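Local coordinates for putative uncharacterized protein TTHB071 (PDB 3AYV) that has no established enzymatic activity but binds zinc in a xylose isomerase-like TIM barrel and is probably involved in protection against oxidative stress, at residues V28-A33 against A39-L44; L61-P66 against E117-V122; F80-A85 against V123-T128; R111-A116 against L150-G155. All blocks are in the same frame, centred on the assembly; numbering follows the deposited sequence.

Interaction 1 of 4, residues V28-A33 against A39-L44; sequences VYLDPA and ALFQSL
The helical turn that carries Phe41 and Leu44, which meet Leu30 and Val28, is held by a backbone hydrogen bond from Ser43 N to Ala39 O, 2.8 Å long. Between the segments the meeting itself is wholly apolar, and the backbones stay well apart, with the CA atoms of Val28 and Leu44 10.0 Å from each other. Val28 and Leu44 span that distance tip to tip, Val28 CG2 lying 4.0 Å from Leu44 CD2. The CG of Leu44 stands anti to its own backbone N (chi1 177°), which brings its CD2 to the strand. This is the inner seam of a beta-alpha-beta unit of the TIM barrel: strand 25-29 supplies Val28, helix 38-47 packs outside it, and strand 52-55 follows, bonded through its backbone to Val28 and Leu30. Just past the strand end, Leu30 is the centre of an inverse gamma turn, and its side chain crosses that of Phe41 at about a right angle. Toward this helix it is CD2 that touches: Leu30 CD2 comes to the edge of the phenyl ring, near its plane, 4.0 Å from Phe41 CE1. Arg84 of helix 68-87 makes a cation-pi contact with the Phe41 ring and also touches Leu30. Beyond the turn, Asp31 is anchored by a hydrogen bond between its OD2 and Ser10 OG.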
loop_
_atom_site.group_PDB
_atom_site.type_symbol
_atom_site.label_atom_id
_atom_site.label_comp_id
_atom_site.label_asym_id
_atom_site.label_seq_id
_atom_site.Cartn_x
_atom_site.Cartn_y
_atom_site.Cartn_z
ATOM N N VAL A 28 0.395 0.220 -9.338
ATOM C CA VAL A 28 -0.630 1.002 -9.997
ATOM C C VAL A 28 -1.867 1.125 -9.122
ATOM O O VAL A 28 -2.453 0.120 -8.714
ATOM C CB VAL A 28 -1.076 0.351 -11.322
ATOM C CG1 VAL A 28 -2.002 1.330 -12.072
ATOM C CG2 VAL A 28 0.139 -0.011 -12.185
ATOM N N TYR A 29 -2.269 2.361 -8.852
ATOM C CA TYR A 29 -3.496 2.577 -8.106
ATOM C C TYR A 29 -4.684 2.515 -9.041
ATOM O O TYR A 29 -4.722 3.176 -10.087
ATOM C CB TYR A 29 -3.423 3.909 -7.362
ATOM C CG TYR A 29 -4.783 4.455 -6.972
ATOM C CD1 TYR A 29 -5.479 3.939 -5.876
ATOM C CD2 TYR A 29 -5.338 5.532 -7.663
ATOM C CE1 TYR A 29 -6.727 4.459 -5.497
ATOM C CE2 TYR A 29 -6.582 6.065 -7.298
ATOM C CZ TYR A 29 -7.265 5.535 -6.212
ATOM O OH TYR A 29 -8.488 6.098 -5.856
ATOM N N LEU A 30 -5.668 1.705 -8.665
ATOM C CA LEU A 30 -6.794 1.432 -9.540
ATOM C C LEU A 30 -7.908 2.466 -9.309
ATOM O O LEU A 30 -8.829 2.221 -8.516
ATOM C CB LEU A 30 -7.285 -0.017 -9.354
ATOM C CG LEU A 30 -6.203 -1.103 -9.497
ATOM C CD1 LEU A 30 -6.808 -2.512 -9.319
ATOM C CD2 LEU A 30 -5.541 -1.021 -10.868
ATOM N N ASP A 31 -7.800 3.609 -10.003
ATOM C CA ASP A 31 -8.845 4.659 -9.990
ATOM C C ASP A 31 -10.228 4.008 -10.108
ATOM O O ASP A 31 -10.534 3.301 -11.097
ATOM C CB ASP A 31 -8.683 5.676 -11.154
ATOM C CG ASP A 31 -7.332 6.364 -11.179
ATOM O OD1 ASP A 31 -6.306 5.697 -11.453
ATOM O OD2 ASP A 31 -7.295 7.599 -10.956
ATOM N N PRO A 32 -11.079 4.199 -9.082
ATOM C CA PRO A 32 -12.424 3.603 -9.126
ATOM C C PRO A 32 -13.213 3.986 -10.395
ATOM O O PRO A 32 -13.929 3.151 -10.934
ATOM C CB PRO A 32 -13.112 4.210 -7.886
ATOM C CG PRO A 32 -11.990 4.545 -6.954
ATOM C CD PRO A 32 -10.794 4.869 -7.800
ATOM N N ALA A 33 -13.090 5.233 -10.839
ATOM C CA ALA A 33 -13.777 5.702 -12.047
ATOM C C ALA A 33 -13.350 4.935 -13.308
ATOM O O ALA A 33 -14.086 4.930 -14.300
ATOM C CB ALA A 33 -13.544 7.191 -12.258
ATOM N N ALA A 39 -9.890 -1.384 -22.104
ATOM C CA ALA A 39 -8.796 -1.013 -23.003
ATOM C C ALA A 39 -7.577 -0.477 -22.258
ATOM O O ALA A 39 -6.436 -0.728 -22.671
ATOM C CB ALA A 39 -9.278 -0.002 -24.054
ATOM N N LEU A 40 -7.814 0.247 -21.156
ATOM C CA LEU A 40 -6.715 0.803 -20.367
ATOM C C LEU A 40 -5.875 -0.285 -19.696
ATOM O O LEU A 40 -4.661 -0.132 -19.540
ATOM C CB LEU A 40 -7.223 1.801 -19.318
ATOM C CG LEU A 40 -7.763 3.177 -19.731
ATOM C CD1 LEU A 40 -8.280 3.868 -18.475
ATOM C CD2 LEU A 40 -6.738 4.065 -20.443
ATOM N N PHE A 41 -6.532 -1.380 -19.317
ATOM C CA PHE A 41 -5.862 -2.526 -18.700
ATOM C C PHE A 41 -5.090 -3.333 -19.747
ATOM O O PHE A 41 -3.950 -3.768 -19.507
ATOM C CB PHE A 41 -6.874 -3.395 -17.950
ATOM C CG PHE A 41 -7.374 -2.755 -16.690
ATOM C CD1 PHE A 41 -6.655 -2.880 -15.500
ATOM C CD2 PHE A 41 -8.528 -1.977 -16.708
ATOM C CE1 PHE A 41 -7.101 -2.252 -14.325
ATOM C CE2 PHE A 41 -8.981 -1.347 -15.543
ATOM C CZ PHE A 41 -8.255 -1.488 -14.348
ATOM N N GLN A 42 -5.715 -3.511 -20.910
ATOM C CA GLN A 42 -5.056 -4.147 -22.066
ATOM C C GLN A 42 -3.821 -3.349 -22.491
ATOM O O GLN A 42 -2.732 -3.907 -22.663
ATOM C CB GLN A 42 -6.027 -4.268 -23.238
ATOM C CG GLN A 42 -7.134 -5.308 -23.068
ATOM C CD GLN A 42 -7.933 -5.526 -24.356
ATOM O OE1 GLN A 42 -7.357 -5.682 -25.449
ATOM N NE2 GLN A 42 -9.266 -5.549 -24.235
ATOM N N SER A 43 -3.991 -2.037 -22.638
ATOM C CA SER A 43 -2.901 -1.162 -23.024
ATOM C C SER A 43 -1.739 -1.192 -22.032
ATOM O O SER A 43 -0.578 -1.171 -22.442
ATOM C CB SER A 43 -3.408 0.264 -23.237
ATOM O OG SER A 43 -2.342 1.194 -23.155
ATOM N N LEU A 44 -2.039 -1.243 -20.733
ATOM C CA LEU A 44 -0.987 -1.249 -19.725
ATOM C C LEU A 44 -0.229 -2.570 -19.725
ATOM O O LEU A 44 0.994 -2.585 -19.686
ATOM C CB LEU A 44 -1.552 -0.952 -18.330
ATOM C CG LEU A 44 -0.582 -0.985 -17.141
ATOM C CD1 LEU A 44 0.674 -0.114 -17.348
ATOM C CD2 LEU A 44 -1.342 -0.573 -15.867
#

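Interaction 2 of 4, residues L61-P66 against E117-V122; sequences LDLLSP and EALGLV
Leu63 leans on Ala118 and Leu119 with its CB and one branch. Its CB rests 3.9 Å from the CB of Ala118. CG stands anti to the carbonyl carbon and beside the backbone N (chi1 -69°), which brings one branch over the backbone at Ala118. That branch, Leu63 CD1, passes 3.8 Å from the carbonyl oxygen of Ala118 and then presses against Leu119 CD2 at 3.6 Å, the two leucine side chains crossing at about a right angle. The small methyl of Ala118 is shared: Leu64 also reaches it, with Leu64 CD2 4.0 Å from Ala118 CB. What presents the two leucines side by side is the type I beta turn from Asp62 to Ser65, closed by a 3.1 Å bond from Ser65 N to Asp62 O. An Asx turn reinforces it, Leu64 N donating to Asp62 OD1 at 2.9 Å and nearly straight (163°), from above the carboxylate plane. The same OD1 forms a salt bridge with Arg111, so this oxygen ties the turn to the neighbouring helical region as well. Leu119 also touches Val149 and His153 of helix 147-153. The arrangement is that of a beta-alpha loop of a TIM barrel, here the one following the strand that ends in the zinc ligand His55, folded over the junction of helices 112-118 and 120-129.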
loop_
_atom_site.group_PDB
_atom_site.type_symbol
_atom_site.label_atom_id
_atom_site.label_comp_id
_atom_site.label_asym_id
_atom_site.label_seq_id
_atom_site.Cartn_x
_atom_site.Cartn_y
_atom_site.Cartn_z
ATOM N N LEU A 61 -13.896 4.207 1.541
ATOM C CA LEU A 61 -14.326 2.825 1.699
ATOM C C LEU A 61 -14.033 2.298 3.100
ATOM O O LEU A 61 -13.054 2.691 3.728
ATOM C CB LEU A 61 -13.614 1.921 0.675
ATOM C CG LEU A 61 -13.809 2.342 -0.798
ATOM C CD1 LEU A 61 -13.059 1.402 -1.753
ATOM C CD2 LEU A 61 -15.267 2.470 -1.210
ATOM N N ASP A 62 -14.881 1.375 3.561
ATOM C CA ASP A 62 -14.691 0.692 4.827
ATOM C C ASP A 62 -15.627 -0.515 4.878
ATOM O O ASP A 62 -16.866 -0.357 4.831
ATOM C CB ASP A 62 -14.982 1.653 6.012
ATOM C CG ASP A 62 -14.759 0.999 7.345
ATOM O OD1 ASP A 62 -14.161 -0.102 7.387
ATOM O OD2 ASP A 62 -15.179 1.581 8.375
ATOM N N LEU A 63 -15.041 -1.711 4.978
ATOM C CA LEU A 63 -15.831 -2.936 5.144
ATOM C C LEU A 63 -16.709 -2.912 6.410
ATOM O O LEU A 63 -17.721 -3.630 6.487
ATOM C CB LEU A 63 -14.924 -4.182 5.157
ATOM C CG LEU A 63 -14.250 -4.526 3.817
ATOM C CD1 LEU A 63 -13.266 -5.691 4.039
ATOM C CD2 LEU A 63 -15.337 -4.908 2.765
ATOM N N LEU A 64 -16.315 -2.094 7.374
ATOM C CA LEU A 64 -17.002 -2.032 8.657
ATOM C C LEU A 64 -17.761 -0.710 8.810
ATOM O O LEU A 64 -18.132 -0.339 9.937
ATOM C CB LEU A 64 -15.998 -2.199 9.792
ATOM C CG LEU A 64 -15.155 -3.478 9.814
ATOM C CD1 LEU A 64 -14.325 -3.402 11.074
ATOM C CD2 LEU A 64 -16.056 -4.757 9.800
ATOM N N SER A 65 -17.971 -0.001 7.699
ATOM C CA SER A 65 -18.801 1.211 7.723
ATOM C C SER A 65 -20.183 0.960 8.391
ATOM O O SER A 65 -20.844 -0.058 8.111
ATOM C CB SER A 65 -19.072 1.707 6.300
ATOM O OG SER A 65 -19.811 2.942 6.353
ATOM N N PRO A 66 -20.658 1.921 9.213
ATOM C CA PRO A 66 -22.045 1.795 9.702
ATOM C C PRO A 66 -23.078 1.936 8.581
ATOM O O PRO A 66 -24.242 1.544 8.762
ATOM C CB PRO A 66 -22.183 2.954 10.738
ATOM C CG PRO A 66 -21.121 3.944 10.328
ATOM C CD PRO A 66 -19.953 3.072 9.808
ATOM N N GLU A 117 -12.848 -10.955 9.815
ATOM C CA GLU A 117 -14.003 -11.675 9.328
ATOM C C GLU A 117 -14.519 -11.093 8.011
ATOM O O GLU A 117 -14.769 -11.823 7.063
ATOM C CB GLU A 117 -15.105 -11.694 10.400
ATOM C CG GLU A 117 -16.426 -12.255 9.871
ATOM C CD GLU A 117 -17.519 -12.213 10.916
ATOM O OE1 GLU A 117 -17.821 -13.276 11.507
ATOM O OE2 GLU A 117 -18.052 -11.099 11.150
ATOM N N ALA A 118 -14.652 -9.771 7.947
ATOM C CA ALA A 118 -15.150 -9.103 6.750
ATOM C C ALA A 118 -14.214 -9.302 5.547
ATOM O O ALA A 118 -14.656 -9.256 4.371
ATOM C CB ALA A 118 -15.371 -7.598 7.035
ATOM N N LEU A 119 -12.945 -9.547 5.831
ATOM C CA LEU A 119 -11.954 -9.760 4.777
ATOM C C LEU A 119 -11.969 -11.190 4.238
ATOM O O LEU A 119 -11.258 -11.476 3.282
ATOM C CB LEU A 119 -10.553 -9.439 5.276
ATOM C CG LEU A 119 -10.258 -7.929 5.353
ATOM C CD1 LEU A 119 -8.991 -7.755 6.119
ATOM C CD2 LEU A 119 -10.126 -7.357 3.914
ATOM N N GLY A 120 -12.773 -12.061 4.847
ATOM C CA GLY A 120 -12.841 -13.492 4.442
ATOM C C GLY A 120 -12.905 -13.679 2.922
ATOM O O GLY A 120 -12.056 -14.376 2.349
ATOM N N LEU A 121 -13.895 -13.053 2.278
ATOM C CA LEU A 121 -14.109 -13.192 0.811
ATOM C C LEU A 121 -12.996 -12.572 -0.009
ATOM O O LEU A 121 -12.680 -13.038 -1.105
ATOM C CB LEU A 121 -15.447 -12.588 0.373
ATOM C CG LEU A 121 -16.740 -13.279 0.821
ATOM C CD1 LEU A 121 -17.936 -12.507 0.242
ATOM C CD2 LEU A 121 -16.813 -14.797 0.465
ATOM N N VAL A 122 -12.414 -11.492 0.517
ATOM C CA VAL A 122 -11.329 -10.817 -0.171
ATOM C C VAL A 122 -10.051 -11.650 -0.150
ATOM O O VAL A 122 -9.401 -11.814 -1.189
ATOM C CB VAL A 122 -11.070 -9.426 0.442
ATOM C CG1 VAL A 122 -10.020 -8.662 -0.374
ATOM C CG2 VAL A 122 -12.383 -8.678 0.456
#

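Interaction 3 of 4, residues F80-A85 against V123-T128; sequences FGLDRA and VRRART
Segments 80-85 and 123-128 run side by side in the same direction, their axes 10.0 Å apart at closest approach and inclined by only 14°, with Leu82 and Ala126 nearest in CA position. Leu82 reaches across to the other helix. Its CD1 branch touches the backbone and methyl of Ala126, lying 3.8 Å from Ala126 N and 4.1 Å from Ala126 CB, with Arg125 CB also near; the side chains of Leu82 and Arg125 slide past each other in opposite directions. Such near-parallel packing is that of neighbouring outer helices of a TIM barrel, and on the barrel side Leu82 and Ala126 both reach Leu133 of strand 132-136. Farther from the barrel, Asp83 and Arg125 form a salt bridge. Arg125 sets out with CG anti to the backbone N (chi1 -174°) and then bends at chi2, which swings the guanidinium across the groove to the carboxylate. Both contacts fall on one oxygen: Arg125 NH2 bonds to Asp83 OD1 at 2.6 Å, and Arg125 NE adds a weak bond to it at 3.0 Å. NH2 meets OD1 on its syn side, at the edge of the guanidinium but tilted out of both planes, and the two flat groups stand 77° apart, so they are not the coplanar, doubly paired kind. With an alanine in place of Asp83 the positive charge of Arg125 would probably be left without its mate, and the guanidinium freer to turn out of the groove. Another part of that guanidinium's edge meets Thr128 CG2 in plane, while Thr128 OG1 bonds back to Arg124 O at 3.2 Å.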
loop_
_atom_site.group_PDB
_atom_site.type_symbol
_atom_site.label_atom_id
_atom_site.label_comp_id
_atom_site.label_asym_id
_atom_site.label_seq_id
_atom_site.Cartn_x
_atom_site.Cartn_y
_atom_site.Cartn_z
ATOM N N PHE A 80 -13.379 -6.487 -7.340
ATOM C CA PHE A 80 -13.162 -6.121 -8.740
ATOM C C PHE A 80 -11.726 -5.676 -8.973
ATOM O O PHE A 80 -11.082 -6.094 -9.957
ATOM C CB PHE A 80 -14.167 -5.074 -9.222
ATOM C CG PHE A 80 -14.283 -5.018 -10.731
ATOM C CD1 PHE A 80 -14.339 -6.203 -11.475
ATOM C CD2 PHE A 80 -14.294 -3.810 -11.397
ATOM C CE1 PHE A 80 -14.427 -6.169 -12.871
ATOM C CE2 PHE A 80 -14.396 -3.764 -12.802
ATOM C CZ PHE A 80 -14.457 -4.929 -13.527
ATOM N N GLY A 81 -11.195 -4.885 -8.035
ATOM C CA GLY A 81 -9.801 -4.468 -8.069
ATOM C C GLY A 81 -8.879 -5.690 -8.114
ATOM O O GLY A 81 -7.866 -5.679 -8.835
ATOM N N LEU A 82 -9.226 -6.733 -7.353
ATOM C CA LEU A 82 -8.405 -7.963 -7.366
ATOM C C LEU A 82 -8.479 -8.640 -8.747
ATOM O O LEU A 82 -7.460 -9.106 -9.261
ATOM C CB LEU A 82 -8.794 -8.948 -6.252
ATOM C CG LEU A 82 -8.260 -8.656 -4.840
ATOM C CD1 LEU A 82 -8.924 -9.584 -3.843
ATOM C CD2 LEU A 82 -6.708 -8.740 -4.735
ATOM N N ASP A 83 -9.666 -8.687 -9.340
ATOM C CA ASP A 83 -9.801 -9.181 -10.742
ATOM C C ASP A 83 -8.853 -8.461 -11.702
ATOM O O ASP A 83 -8.125 -9.096 -12.492
ATOM C CB ASP A 83 -11.234 -9.039 -11.243
ATOM C CG ASP A 83 -12.190 -10.008 -10.587
ATOM O OD1 ASP A 83 -11.747 -11.064 -10.074
ATOM O OD2 ASP A 83 -13.405 -9.709 -10.577
ATOM N N ARG A 84 -8.859 -7.136 -11.647
ATOM C CA ARG A 84 -7.963 -6.326 -12.465
ATOM C C ARG A 84 -6.479 -6.539 -12.170
ATOM O O ARG A 84 -5.649 -6.544 -13.092
ATOM C CB ARG A 84 -8.333 -4.836 -12.337
ATOM C CG ARG A 84 -9.681 -4.478 -12.949
ATOM C CD ARG A 84 -9.776 -4.809 -14.456
ATOM N NE ARG A 84 -10.890 -4.101 -15.094
ATOM C CZ ARG A 84 -11.266 -4.283 -16.354
ATOM N NH1 ARG A 84 -10.639 -5.194 -17.118
ATOM N NH2 ARG A 84 -12.272 -3.566 -16.852
ATOM N N ALA A 85 -6.135 -6.687 -10.888
ATOM C CA ALA A 85 -4.773 -6.976 -10.466
ATOM C C ALA A 85 -4.274 -8.248 -11.145
ATOM O O ALA A 85 -3.160 -8.284 -11.684
ATOM C CB ALA A 85 -4.716 -7.127 -8.927
ATOM N N VAL A 123 -9.703 -12.188 1.018
ATOM C CA VAL A 123 -8.543 -13.082 1.136
ATOM C C VAL A 123 -8.738 -14.327 0.238
ATOM O O VAL A 123 -7.792 -14.777 -0.434
ATOM C CB VAL A 123 -8.301 -13.491 2.604
ATOM C CG1 VAL A 123 -7.195 -14.559 2.731
ATOM C CG2 VAL A 123 -7.866 -12.240 3.398
ATOM N N ARG A 124 -9.959 -14.857 0.234
ATOM C CA ARG A 124 -10.253 -16.045 -0.576
ATOM C C ARG A 124 -10.093 -15.744 -2.065
ATOM O O ARG A 124 -9.506 -16.563 -2.810
ATOM C CB ARG A 124 -11.638 -16.617 -0.252
ATOM C CG ARG A 124 -11.743 -17.220 1.165
ATOM C CD ARG A 124 -13.218 -17.517 1.514
ATOM N NE ARG A 124 -13.840 -18.394 0.516
ATOM C CZ ARG A 124 -15.071 -18.900 0.608
ATOM N NH1 ARG A 124 -15.846 -18.612 1.651
ATOM N NH2 ARG A 124 -15.533 -19.701 -0.350
ATOM N N ARG A 125 -10.563 -14.572 -2.503
ATOM C CA ARG A 125 -10.451 -14.177 -3.918
ATOM C C ARG A 125 -8.986 -14.001 -4.323
ATOM O O ARG A 125 -8.576 -14.441 -5.406
ATOM C CB ARG A 125 -11.271 -12.888 -4.229
ATOM C CG ARG A 125 -11.333 -12.494 -5.717
ATOM C CD ARG A 125 -11.898 -13.646 -6.594
ATOM N NE ARG A 125 -12.103 -13.247 -8.001
ATOM C CZ ARG A 125 -11.900 -14.041 -9.056
ATOM N NH1 ARG A 125 -11.464 -15.287 -8.893
ATOM N NH2 ARG A 125 -12.102 -13.586 -10.290
ATOM N N ALA A 126 -8.217 -13.327 -3.470
ATOM C CA ALA A 126 -6.775 -13.153 -3.675
ATOM C C ALA A 126 -6.065 -14.516 -3.809
ATOM O O ALA A 126 -5.233 -14.719 -4.717
ATOM C CB ALA A 126 -6.177 -12.329 -2.513
ATOM N N ARG A 127 -6.451 -15.454 -2.953
ATOM C CA ARG A 127 -5.855 -16.796 -2.964
ATOM C C ARG A 127 -6.165 -17.496 -4.290
ATOM O O ARG A 127 -5.245 -18.026 -4.952
ATOM C CB ARG A 127 -6.344 -17.603 -1.761
ATOM C CG ARG A 127 -5.766 -19.002 -1.680
ATOM C CD ARG A 127 -5.773 -19.594 -0.268
ATOM N NE ARG A 127 -7.024 -19.372 0.435
ATOM C CZ ARG A 127 -7.151 -18.712 1.588
ATOM N NH1 ARG A 127 -6.097 -18.195 2.223
ATOM N NH2 ARG A 127 -8.354 -18.569 2.105
ATOM N N THR A 128 -7.430 -17.463 -4.705
ATOM C CA THR A 128 -7.846 -18.047 -6.000
ATOM C C THR A 128 -7.054 -17.488 -7.180
ATOM O O THR A 128 -6.573 -18.246 -8.054
ATOM C CB THR A 128 -9.369 -17.863 -6.241
ATOM O OG1 THR A 128 -10.079 -18.593 -5.242
ATOM C CG2 THR A 128 -9.781 -18.338 -7.661
#

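Interaction 4 of 4, residues R111-A116 against L150-G155; sequences RALPLA and LEAHAG
The two helical segments come closest where Ala116 faces Ala152, their CA atoms 6.5 Å apart, shortly before the chain leaves helix 147-153 with a positive phi at Ala154. Small side chains permit this approach: Ala116 CB and Ala152 CB meet at 3.8 Å. Leu113, one turn earlier, lays its CD1 against the same Ala152 methyl, also at 3.8 Å. The polar link is made by His153, whose CG lies beside the backbone N (chi1 -80°), bringing the ring to Ala116. Its NE2 donates to the carbonyl oxygen of Ala116 at 2.8 Å, with an N-H...O angle of 150°; the oxygen sits at the ring edge, a little out of the ring plane, and the donor is itself tilted 23° from the carbonyl plane. A leucine in place of His153 would probably leave Ala116 O without this donor and the two helices joined here by apolar contacts alone. His153 NE2 and CD2 also lie 4.0 Å from Ala116 CB, and Leu119, and Val123 of helix 120-129, touch His153 too. The contact thus joins two adjacent outer helices of the barrel, helix 112-118 after strand 92-96 and helix 147-153 after strand 132-136, away from the zinc sites.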
loop_
_atom_site.group_PDB
_atom_site.type_symbol
_atom_site.label_atom_id
_atom_site.label_comp_id
_atom_site.label_asym_id
_atom_site.label_seq_id
_atom_site.Cartn_x
_atom_site.Cartn_y
_atom_site.Cartn_z
ATOM N N ARG A 111 -12.156 -3.134 16.255
ATOM C CA ARG A 111 -12.423 -3.386 14.852
ATOM C C ARG A 111 -11.647 -4.583 14.327
ATOM O O ARG A 111 -11.970 -5.052 13.225
ATOM C CB ARG A 111 -12.013 -2.187 13.996
ATOM C CG ARG A 111 -12.953 -0.993 14.018
ATOM C CD ARG A 111 -12.320 0.191 13.217
ATOM N NE ARG A 111 -11.942 -0.198 11.853
ATOM C CZ ARG A 111 -12.687 0.048 10.777
ATOM N NH1 ARG A 111 -13.838 0.712 10.911
ATOM N NH2 ARG A 111 -12.292 -0.349 9.555
ATOM N N ALA A 112 -10.619 -5.045 15.048
ATOM C CA ALA A 112 -9.652 -6.006 14.430
ATOM C C ALA A 112 -10.278 -7.331 13.964
ATOM O O ALA A 112 -10.079 -7.764 12.811
ATOM C CB ALA A 112 -8.479 -6.279 15.366
ATOM N N LEU A 113 -10.982 -8.019 14.855
ATOM C CA LEU A 113 -11.538 -9.313 14.447
ATOM C C LEU A 113 -12.748 -9.165 13.505
ATOM O O LEU A 113 -12.889 -9.959 12.561
ATOM C CB LEU A 113 -11.826 -10.238 15.652
ATOM C CG LEU A 113 -10.597 -11.061 16.126
ATOM C CD1 LEU A 113 -10.050 -11.995 15.024
ATOM C CD2 LEU A 113 -9.483 -10.190 16.708
ATOM N N PRO A 114 -13.609 -8.135 13.726
ATOM C CA PRO A 114 -14.653 -7.916 12.733
ATOM C C PRO A 114 -14.073 -7.640 11.341
ATOM O O PRO A 114 -14.635 -8.102 10.332
ATOM C CB PRO A 114 -15.398 -6.684 13.289
ATOM C CG PRO A 114 -15.342 -6.928 14.778
ATOM C CD PRO A 114 -13.906 -7.401 14.975
ATOM N N LEU A 115 -12.964 -6.908 11.277
ATOM C CA LEU A 115 -12.277 -6.713 9.982
ATOM C C LEU A 115 -11.734 -8.045 9.398
ATOM O O LEU A 115 -11.946 -8.338 8.217
ATOM C CB LEU A 115 -11.162 -5.668 10.073
ATOM C CG LEU A 115 -10.421 -5.422 8.735
ATOM C CD1 LEU A 115 -11.402 -4.758 7.747
ATOM C CD2 LEU A 115 -9.212 -4.533 8.988
ATOM N N ALA A 116 -11.107 -8.869 10.231
ATOM C CA ALA A 116 -10.565 -10.155 9.750
ATOM C C ALA A 116 -11.696 -10.972 9.143
ATOM O O ALA A 116 -11.529 -11.616 8.093
ATOM C CB ALA A 116 -9.916 -10.931 10.908
ATOM N N LEU A 150 -3.797 -9.712 11.132
ATOM C CA LEU A 150 -2.765 -10.576 10.554
ATOM C C LEU A 150 -2.773 -11.972 11.170
ATOM O O LEU A 150 -2.706 -12.980 10.444
ATOM C CB LEU A 150 -1.384 -9.925 10.727
ATOM C CG LEU A 150 -1.289 -8.511 10.140
ATOM C CD1 LEU A 150 -0.031 -7.816 10.592
ATOM C CD2 LEU A 150 -1.334 -8.614 8.613
ATOM N N GLU A 151 -2.853 -12.052 12.491
ATOM C CA GLU A 151 -2.781 -13.362 13.165
ATOM C C GLU A 151 -3.982 -14.233 12.817
ATOM O O GLU A 151 -3.842 -15.444 12.624
ATOM C CB GLU A 151 -2.812 -13.189 14.666
ATOM C CG GLU A 151 -1.713 -12.468 15.314
ATOM C CD GLU A 151 -1.988 -12.452 16.813
ATOM O OE1 GLU A 151 -2.594 -11.462 17.318
ATOM O OE2 GLU A 151 -1.683 -13.475 17.457
ATOM N N ALA A 152 -5.170 -13.620 12.781
ATOM C CA ALA A 152 -6.381 -14.354 12.422
ATOM C C ALA A 152 -6.254 -14.978 11.040
ATOM O O ALA A 152 -6.779 -16.082 10.788
ATOM C CB ALA A 152 -7.649 -13.458 12.525
ATOM N N HIS A 153 -5.522 -14.316 10.141
ATOM C CA HIS A 153 -5.375 -14.862 8.803
ATOM C C HIS A 153 -4.171 -15.804 8.634
ATOM O O HIS A 153 -3.983 -16.397 7.560
ATOM C CB HIS A 153 -5.503 -13.776 7.734
ATOM C CG HIS A 153 -6.931 -13.425 7.452
ATOM N ND1 HIS A 153 -7.774 -14.270 6.759
ATOM C CD2 HIS A 153 -7.692 -12.373 7.846
ATOM C CE1 HIS A 153 -8.980 -13.731 6.691
ATOM N NE2 HIS A 153 -8.958 -12.578 7.345
ATOM N N ALA A 154 -3.419 -15.966 9.722
ATOM C CA ALA A 154 -2.395 -17.012 9.858
ATOM C C ALA A 154 -1.466 -17.084 8.660
ATOM O O ALA A 154 -1.275 -18.157 8.095
ATOM C CB ALA A 154 -3.078 -18.379 10.070
ATOM N N GLY A 155 -0.920 -15.947 8.252
ATOM C CA GLY A 155 0.041 -15.933 7.152
ATOM C C GLY A 155 -0.523 -15.714 5.755
ATOM O O GLY A 155 0.250 -15.571 4.799
#

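Following the chain from the N terminus, interaction 1 closes first, a short loop within the unit of strand 25-29 and helix 38-47, and is complete before the others begin. Segments 61-66, 80-85 and 111-116 then open interactions 2, 3 and 4, which close in the same order at 117-122, 123-128 and 150-155, so each pair of these crosses and none encloses another. Helix 68-87 connects interaction 3 to interaction 1, since Arg84 and Gly81 border Phe41 and Leu30. Interactions 2 and 4 share helix 112-118, and interactions 2 and 3 share helix 120-129. Together they bind consecutive outer helices around strands 25-29 to 132-136.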